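Local coordinates for protein Serpin48 (Tenebrio molitor, PDB 3OZQ) that inhibits the serine protease SPE with high specificity as a serpin of insect innate immunity, at residues Tyr98-Gln110 with Leu298-Ile310. Numbering follows the deposited sequence.
Sequences YVKTNFSVREEFQ and LSGIAGEKGDLVI
With CG anti to its own carbonyl carbon (chi1 -54°) and an extended chain from CG to NE, Arg106 reaches along the 299-303 backbone, while Phe109, its CG anti to the backbone N, lays one ring face against Ile301. A long, multiply donating side chain suits the arginine's place, because the partner there is a run of main-chain carbonyls. Arg106 NE donates to Ser299 O at 2.7 Å, tilted from both the carbonyl and the guanidinium plane, and Arg106 NH2 adds a weak bond to the same oxygen. Gly303 O lies in the guanidinium plane, 2.6 Å from Arg106 NH2. The backbone takes part too: Arg106 N, at the N-cap of helix 107-115, points almost straight at Ile301 O, 3.0 Å away (N-H...O 175°).

Beneath this polar layer, Ile301 CG1 sits 3.6 Å from the Phe109 ring centroid in a CH-pi contact, and its CG2 branch meets Val99 CG2. Val99 turns its other methyl, CG1, across Leu308 CD1 at 3.5 Å, so branched aliphatic residues pack between strand 90-100 and the loop. A flat ring suits position 103: Asp307 CB makes a CH-pi contact over one face of Phe103, Asn102 CB lies over the opposite face, and Leu308 CD2 approaches CD1. Asp307 OD1 accepts from Glu304 N at 3.0 Å, which helps hold the carboxylate near Phe103 CE2, its plane 28° from the ring's. Ala302 is small enough for its CB to lie 3.1 Å from Ser104 O.

Replacing Arg106 with an alanine removes the guanidinium, which would probably leave Ser299 O without these side-chain donors and the 299-303 loop less firmly held. Arginine donors thus serve main-chain oxygens of an irregular loop while apolar groups pack beneath, joining it to strand 90-100 and helix 107-115 of the serpin fold by both means.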
ATOM      1  N   TYR A  98     -18.660   5.520  -0.267  1.00 35.67           N
ATOM      2  CA  TYR A  98     -20.102   5.266  -0.235  1.00 35.29           C
ATOM      3  C   TYR A  98     -20.742   6.070   0.885  1.00 39.15           C
ATOM      4  O   TYR A  98     -20.232   6.067   2.005  1.00 36.94           O
ATOM      5  CB  TYR A  98     -20.386   3.789  -0.011  1.00 36.05           C
ATOM      6  CG  TYR A  98     -20.147   2.922  -1.215  1.00 38.95           C
ATOM      7  CD1 TYR A  98     -21.148   2.710  -2.153  1.00 38.40           C
ATOM      8  CD2 TYR A  98     -18.911   2.318  -1.421  1.00 35.83           C
ATOM      9  CE1 TYR A  98     -20.927   1.911  -3.253  1.00 41.85           C
ATOM     10  CE2 TYR A  98     -18.681   1.517  -2.510  1.00 40.45           C
ATOM     11  CZ  TYR A  98     -19.688   1.312  -3.425  1.00 40.47           C
ATOM     12  OH  TYR A  98     -19.448   0.516  -4.517  1.00 36.09           O
ATOM     13  N   VAL A  99     -21.870   6.723   0.576  1.00 34.83           N
ATOM     14  CA  VAL A  99     -22.537   7.633   1.504  1.00 38.14           C
ATOM     15  C   VAL A  99     -24.023   7.287   1.776  1.00 38.66           C
ATOM     16  O   VAL A  99     -24.759   6.887   0.877  1.00 41.11           O
ATOM     17  CB  VAL A  99     -22.405   9.099   1.010  1.00 37.24           C
ATOM     18  CG1 VAL A  99     -23.048  10.049   1.985  1.00 41.16           C
ATOM     19  CG2 VAL A  99     -20.913   9.455   0.803  1.00 36.71           C
ATOM     20  N   LYS A 100     -24.427   7.432   3.032  1.00 38.14           N
ATOM     21  CA  LYS A 100     -25.778   7.109   3.510  1.00 44.05           C
ATOM     22  C   LYS A 100     -26.834   7.703   2.567  1.00 42.73           C
ATOM     23  O   LYS A 100     -26.732   8.880   2.227  1.00 41.79           O
ATOM     24  CB  LYS A 100     -25.916   7.697   4.918  1.00 45.15           C
ATOM     25  CG  LYS A 100     -27.170   7.361   5.704  1.00 47.94           C
ATOM     26  CD  LYS A 100     -27.060   7.982   7.094  1.00 41.27           C
ATOM     27  CE  LYS A 100     -28.411   8.034   7.827  1.00 51.29           C
ATOM     28  NZ  LYS A 100     -28.870   6.693   8.313  1.00 53.98           N
ATOM     29  N   THR A 101     -27.824   6.908   2.139  1.00 40.65           N
ATOM     30  CA  THR A 101     -28.759   7.372   1.092  1.00 48.30           C
ATOM     31  C   THR A 101     -29.449   8.681   1.452  1.00 48.95           C
ATOM     32  O   THR A 101     -29.754   9.490   0.577  1.00 51.86           O
ATOM     33  CB  THR A 101     -29.843   6.321   0.628  1.00 48.45           C
ATOM     34  OG1 THR A 101     -30.217   5.447   1.701  1.00 52.45           O
ATOM     35  CG2 THR A 101     -29.334   5.486  -0.540  1.00 50.27           C
ATOM     36  N   ASN A 102     -29.674   8.898   2.742  1.00 46.55           N
ATOM     37  CA  ASN A 102     -30.433  10.056   3.174  1.00 52.19           C
ATOM     38  C   ASN A 102     -29.820  11.340   2.661  1.00 53.80           C
ATOM     39  O   ASN A 102     -30.528  12.323   2.445  1.00 47.72           O
ATOM     40  CB  ASN A 102     -30.536  10.089   4.699  1.00 51.26           C
ATOM     41  CG  ASN A 102     -31.002   8.769   5.269  1.00 54.37           C
ATOM     42  OD1 ASN A 102     -30.254   7.778   5.267  1.00 53.52           O
ATOM     43  ND2 ASN A 102     -32.243   8.738   5.752  1.00 50.35           N
ATOM     44  N   PHE A 103     -28.504  11.331   2.448  1.00 41.05           N
ATOM     45  CA  PHE A 103     -27.816  12.558   2.085  1.00 46.54           C
ATOM     46  C   PHE A 103     -27.160  12.432   0.712  1.00 50.95           C
ATOM     47  O   PHE A 103     -26.027  11.951   0.583  1.00 48.23           O
ATOM     48  CB  PHE A 103     -26.806  12.969   3.165  1.00 45.85           C
ATOM     49  CG  PHE A 103     -27.351  12.916   4.572  1.00 46.76           C
ATOM     50  CD1 PHE A 103     -27.073  11.839   5.398  1.00 47.73           C
ATOM     51  CD2 PHE A 103     -28.138  13.938   5.067  1.00 50.95           C
ATOM     52  CE1 PHE A 103     -27.558  11.788   6.690  1.00 46.44           C
ATOM     53  CE2 PHE A 103     -28.640  13.888   6.361  1.00 49.50           C
ATOM     54  CZ  PHE A 103     -28.353  12.813   7.171  1.00 47.27           C
ATOM     55  N   SER A 104     -27.897  12.864  -0.308  1.00 47.17           N
ATOM     56  CA  SER A 104     -27.442  12.847  -1.692  1.00 48.99           C
ATOM     57  C   SER A 104     -26.046  13.448  -1.854  1.00 50.61           C
ATOM     58  O   SER A 104     -25.786  14.575  -1.435  1.00 49.30           O
ATOM     59  CB  SER A 104     -28.434  13.602  -2.581  1.00 52.07           C
ATOM     60  OG  SER A 104     -29.676  12.925  -2.636  1.00 56.11           O
ATOM     61  N   VAL A 105     -25.152  12.687  -2.470  1.00 46.91           N
ATOM     62  CA  VAL A 105     -23.802  13.163  -2.704  1.00 50.77           C
ATOM     63  C   VAL A 105     -23.823  14.339  -3.676  1.00 50.50           C
ATOM     64  O   VAL A 105     -24.426  14.260  -4.750  1.00 49.98           O
ATOM     65  CB  VAL A 105     -22.918  12.042  -3.275  1.00 46.11           C
ATOM     66  CG1 VAL A 105     -21.471  12.528  -3.424  1.00 54.98           C
ATOM     67  CG2 VAL A 105     -22.989  10.820  -2.390  1.00 43.66           C
ATOM     68  N   ARG A 106     -23.159  15.424  -3.294  1.00 49.45           N
ATOM     69  CA  ARG A 106     -23.027  16.587  -4.165  1.00 52.31           C
ATOM     70  C   ARG A 106     -22.279  16.240  -5.443  1.00 59.86           C
ATOM     71  O   ARG A 106     -21.137  15.778  -5.397  1.00 59.23           O
ATOM     72  CB  ARG A 106     -22.322  17.731  -3.431  1.00 55.99           C
ATOM     73  CG  ARG A 106     -22.981  18.086  -2.110  1.00 53.46           C
ATOM     74  CD  ARG A 106     -22.270  19.226  -1.409  1.00 49.54           C
ATOM     75  NE  ARG A 106     -22.652  19.299  -0.000  1.00 52.94           N
ATOM     76  CZ  ARG A 106     -23.759  19.889   0.450  1.00 58.98           C
ATOM     77  NH1 ARG A 106     -24.604  20.459  -0.402  1.00 59.38           N
ATOM     78  NH2 ARG A 106     -24.028  19.908   1.752  1.00 51.16           N
ATOM     79  N   GLU A 107     -22.928  16.463  -6.583  1.00 63.05           N
ATOM     80  CA  GLU A 107     -22.345  16.150  -7.889  1.00 60.47           C
ATOM     81  C   GLU A 107     -20.906  16.647  -8.036  1.00 57.85           C
ATOM     82  O   GLU A 107     -20.092  16.015  -8.707  1.00 57.39           O
ATOM     83  CB  GLU A 107     -23.208  16.728  -9.015  1.00 66.94           C
ATOM     84  CG  GLU A 107     -24.506  15.975  -9.257  1.00 71.20           C
ATOM     85  CD  GLU A 107     -24.682  15.596 -10.716  1.00 80.82           C
ATOM     86  OE1 GLU A 107     -25.484  14.677 -11.001  1.00 81.00           O
ATOM     87  OE2 GLU A 107     -24.013  16.217 -11.576  1.00 78.44           O
ATOM     88  N   GLU A 108     -20.614  17.784  -7.412  1.00 56.14           N
ATOM     89  CA  GLU A 108     -19.287  18.388  -7.438  1.00 54.70           C
ATOM     90  C   GLU A 108     -18.227  17.495  -6.788  1.00 57.57           C
ATOM     91  O   GLU A 108     -17.048  17.553  -7.149  1.00 53.59           O
ATOM     92  CB  GLU A 108     -19.323  19.727  -6.701  1.00 59.59           C
ATOM     93  CG  GLU A 108     -17.993  20.465  -6.679  1.00 61.90           C
ATOM     94  CD  GLU A 108     -17.990  21.670  -5.741  1.00 78.39           C
ATOM     95  OE1 GLU A 108     -19.045  21.970  -5.134  1.00 81.63           O
ATOM     96  OE2 GLU A 108     -16.924  22.317  -5.613  1.00 82.78           O
ATOM     97  N   PHE A 109     -18.647  16.691  -5.815  1.00 55.18           N
ATOM     98  CA  PHE A 109     -17.731  15.808  -5.100  1.00 51.80           C
ATOM     99  C   PHE A 109     -17.511  14.551  -5.915  1.00 53.88           C
ATOM    100  O   PHE A 109     -16.390  14.035  -5.983  1.00 51.24           O
ATOM    101  CB  PHE A 109     -18.273  15.456  -3.710  1.00 50.27           C
ATOM    102  CG  PHE A 109     -17.277  14.744  -2.820  1.00 48.96           C
ATOM    103  CD1 PHE A 109     -16.192  15.421  -2.276  1.00 46.21           C
ATOM    104  CD2 PHE A 109     -17.440  13.405  -2.511  1.00 46.41           C
ATOM    105  CE1 PHE A 109     -15.276  14.762  -1.450  1.00 39.16           C
ATOM    106  CE2 PHE A 109     -16.525  12.745  -1.689  1.00 42.43           C
ATOM    107  CZ  PHE A 109     -15.453  13.431  -1.155  1.00 41.02           C
ATOM    108  N   GLN A 110     -18.577  14.056  -6.538  1.00 49.95           N
ATOM    109  CA  GLN A 110     -18.456  12.866  -7.377  1.00 53.32           C
ATOM    110  C   GLN A 110     -17.543  13.147  -8.555  1.00 53.16           C
ATOM    111  O   GLN A 110     -16.958  12.242  -9.137  1.00 48.49           O
ATOM    112  CB  GLN A 110     -19.815  12.439  -7.912  1.00 55.46           C
ATOM    113  CG  GLN A 110     -20.835  12.101  -6.856  1.00 53.83           C
ATOM    114  CD  GLN A 110     -22.125  11.631  -7.473  1.00 59.24           C
ATOM    115  OE1 GLN A 110     -22.484  10.458  -7.375  1.00 54.30           O
ATOM    116  NE2 GLN A 110     -22.822  12.542  -8.138  1.00 64.30           N
ATOM    117  N   LEU A 298     -18.296  16.913   7.269  1.00 36.91           N
ATOM    118  CA  LEU A 298     -18.213  16.422   5.904  1.00 39.59           C
ATOM    119  C   LEU A 298     -19.232  17.068   4.975  1.00 37.84           C
ATOM    120  O   LEU A 298     -19.660  16.443   3.999  1.00 40.05           O
ATOM    121  CB  LEU A 298     -18.437  14.908   5.864  1.00 41.89           C
ATOM    122  CG  LEU A 298     -17.746  13.960   6.845  1.00 41.38           C
ATOM    123  CD1 LEU A 298     -17.526  12.649   6.138  1.00 30.70           C
ATOM    124  CD2 LEU A 298     -16.454  14.499   7.386  1.00 36.60           C
ATOM    125  N   SER A 299     -19.611  18.312   5.271  1.00 42.05           N
ATOM    126  CA  SER A 299     -20.649  19.024   4.510  1.00 45.92           C
ATOM    127  C   SER A 299     -20.299  19.249   3.039  1.00 46.65           C
ATOM    128  O   SER A 299     -21.164  19.592   2.234  1.00 46.17           O
ATOM    129  CB  SER A 299     -21.001  20.364   5.177  1.00 43.11           C
ATOM    130  OG  SER A 299     -19.849  21.160   5.429  1.00 45.65           O
ATOM    131  N   GLY A 300     -19.023  19.087   2.700  1.00 42.29           N
ATOM    132  CA  GLY A 300     -18.591  19.142   1.315  1.00 41.36           C
ATOM    133  C   GLY A 300     -18.976  17.889   0.555  1.00 43.62           C
ATOM    134  O   GLY A 300     -18.983  17.874  -0.669  1.00 46.86           O
ATOM    135  N   ILE A 301     -19.309  16.827   1.274  1.00 40.29           N
ATOM    136  CA  ILE A 301     -19.715  15.598   0.614  1.00 44.80           C
ATOM    137  C   ILE A 301     -21.237  15.590   0.447  1.00 47.05           C
ATOM    138  O   ILE A 301     -21.756  15.403  -0.656  1.00 49.55           O
ATOM    139  CB  ILE A 301     -19.222  14.358   1.387  1.00 41.01           C
ATOM    140  CG1 ILE A 301     -17.688  14.325   1.389  1.00 37.69           C
ATOM    141  CG2 ILE A 301     -19.794  13.080   0.784  1.00 39.44           C
ATOM    142  CD1 ILE A 301     -17.090  13.392   2.413  1.00 36.70           C
ATOM    143  N   ALA A 302     -21.944  15.810   1.550  1.00 48.73           N
ATOM    144  CA  ALA A 302     -23.405  15.874   1.527  1.00 46.03           C
ATOM    145  C   ALA A 302     -23.923  16.273   2.888  1.00 47.80           C
ATOM    146  O   ALA A 302     -23.235  16.110   3.894  1.00 43.10           O
ATOM    147  CB  ALA A 302     -23.998  14.526   1.105  1.00 48.85           C
ATOM    148  N   GLY A 303     -25.138  16.817   2.914  1.00 51.59           N
ATOM    149  CA  GLY A 303     -25.761  17.228   4.154  1.00 48.21           C
ATOM    150  C   GLY A 303     -25.100  18.425   4.800  1.00 49.98           C
ATOM    151  O   GLY A 303     -24.302  19.128   4.182  1.00 47.25           O
ATOM    152  N   GLU A 304     -25.444  18.653   6.060  1.00 48.23           N
ATOM    153  CA  GLU A 304     -24.891  19.753   6.827  1.00 49.26           C
ATOM    154  C   GLU A 304     -23.939  19.191   7.861  1.00 44.75           C
ATOM    155  O   GLU A 304     -23.892  17.986   8.074  1.00 46.63           O
ATOM    156  CB  GLU A 304     -26.013  20.538   7.526  1.00 52.75           C
ATOM    157  CG  GLU A 304     -26.755  21.526   6.626  1.00 49.04           C
ATOM    158  CD  GLU A 304     -27.570  20.828   5.554  1.00 55.85           C
ATOM    159  OE1 GLU A 304     -28.246  19.815   5.859  1.00 56.15           O
ATOM    160  OE2 GLU A 304     -27.525  21.285   4.398  1.00 56.60           O
ATOM    161  N   LYS A 305     -23.191  20.068   8.511  1.00 43.32           N
ATOM    162  CA  LYS A 305     -22.222  19.640   9.502  1.00 42.09           C
ATOM    163  C   LYS A 305     -22.824  18.693  10.549  1.00 46.36           C
ATOM    164  O   LYS A 305     -23.842  18.993  11.159  1.00 39.87           O
ATOM    165  CB  LYS A 305     -21.605  20.853  10.196  1.00 43.74           C
ATOM    166  CG  LYS A 305     -20.620  20.501  11.299  1.00 43.92           C
ATOM    167  CD  LYS A 305     -20.080  21.745  11.976  1.00 49.57           C
ATOM    168  CE  LYS A 305     -18.963  21.410  12.939  1.00 43.48           C
ATOM    169  NZ  LYS A 305     -19.449  20.669  14.130  1.00 47.00           N
ATOM    170  N   GLY A 306     -22.169  17.561  10.776  1.00 40.13           N
ATOM    171  CA  GLY A 306     -22.591  16.646  11.819  1.00 38.59           C
ATOM    172  C   GLY A 306     -23.535  15.558  11.334  1.00 37.23           C
ATOM    173  O   GLY A 306     -23.750  14.579  12.035  1.00 43.01           O
ATOM    174  N   ASP A 307     -24.089  15.737  10.139  1.00 36.48           N
ATOM    175  CA  ASP A 307     -24.878  14.707   9.468  1.00 40.17           C
ATOM    176  C   ASP A 307     -24.049  13.452   9.164  1.00 42.27           C
ATOM    177  O   ASP A 307     -24.492  12.321   9.370  1.00 38.40           O
ATOM    178  CB  ASP A 307     -25.434  15.256   8.150  1.00 39.65           C
ATOM    179  CG  ASP A 307     -26.683  16.135   8.348  1.00 50.25           C
ATOM    180  OD1 ASP A 307     -27.219  16.633   7.335  1.00 45.83           O
ATOM    181  OD2 ASP A 307     -27.125  16.316   9.508  1.00 44.46           O
ATOM    182  N   LEU A 308     -22.848  13.652   8.636  1.00 45.00           N
ATOM    183  CA  LEU A 308     -22.024  12.515   8.242  1.00 40.67           C
ATOM    184  C   LEU A 308     -20.744  12.488   9.053  1.00 38.37           C
ATOM    185  O   LEU A 308     -20.258  13.523   9.495  1.00 41.81           O
ATOM    186  CB  LEU A 308     -21.722  12.578   6.750  1.00 40.61           C
ATOM    187  CG  LEU A 308     -22.930  12.471   5.821  1.00 40.57           C
ATOM    188  CD1 LEU A 308     -22.503  12.616   4.369  1.00 44.05           C
ATOM    189  CD2 LEU A 308     -23.683  11.162   6.033  1.00 41.01           C
ATOM    190  N   VAL A 309     -20.238  11.287   9.298  1.00 38.06           N
ATOM    191  CA  VAL A 309     -18.912  11.100   9.864  1.00 35.45           C
ATOM    192  C   VAL A 309     -18.297   9.983   9.042  1.00 37.91           C
ATOM    193  O   VAL A 309     -19.015   9.266   8.342  1.00 35.92           O
ATOM    194  CB  VAL A 309     -18.951  10.678  11.342  1.00 37.10           C
ATOM    195  CG1 VAL A 309     -19.859  11.621  12.154  1.00 37.51           C
ATOM    196  CG2 VAL A 309     -19.426   9.232  11.466  1.00 40.33           C
ATOM    197  N   ILE A 310     -16.975   9.834   9.099  1.00 37.33           N
ATOM    198  CA  ILE A 310     -16.367   8.692   8.449  1.00 30.37           C
ATOM    199  C   ILE A 310     -16.548   7.497   9.367  1.00 35.63           C
ATOM    200  O   ILE A 310     -15.981   7.449  10.456  1.00 37.24           O
ATOM    201  CB  ILE A 310     -14.859   8.884   8.172  1.00 28.90           C
ATOM    202  CG1 ILE A 310     -14.615  10.049   7.207  1.00 29.13           C
ATOM    203  CG2 ILE A 310     -14.279   7.613   7.596  1.00 29.14           C
ATOM    204  CD1 ILE A 310     -13.114  10.205   6.816  1.00 31.00           C
TER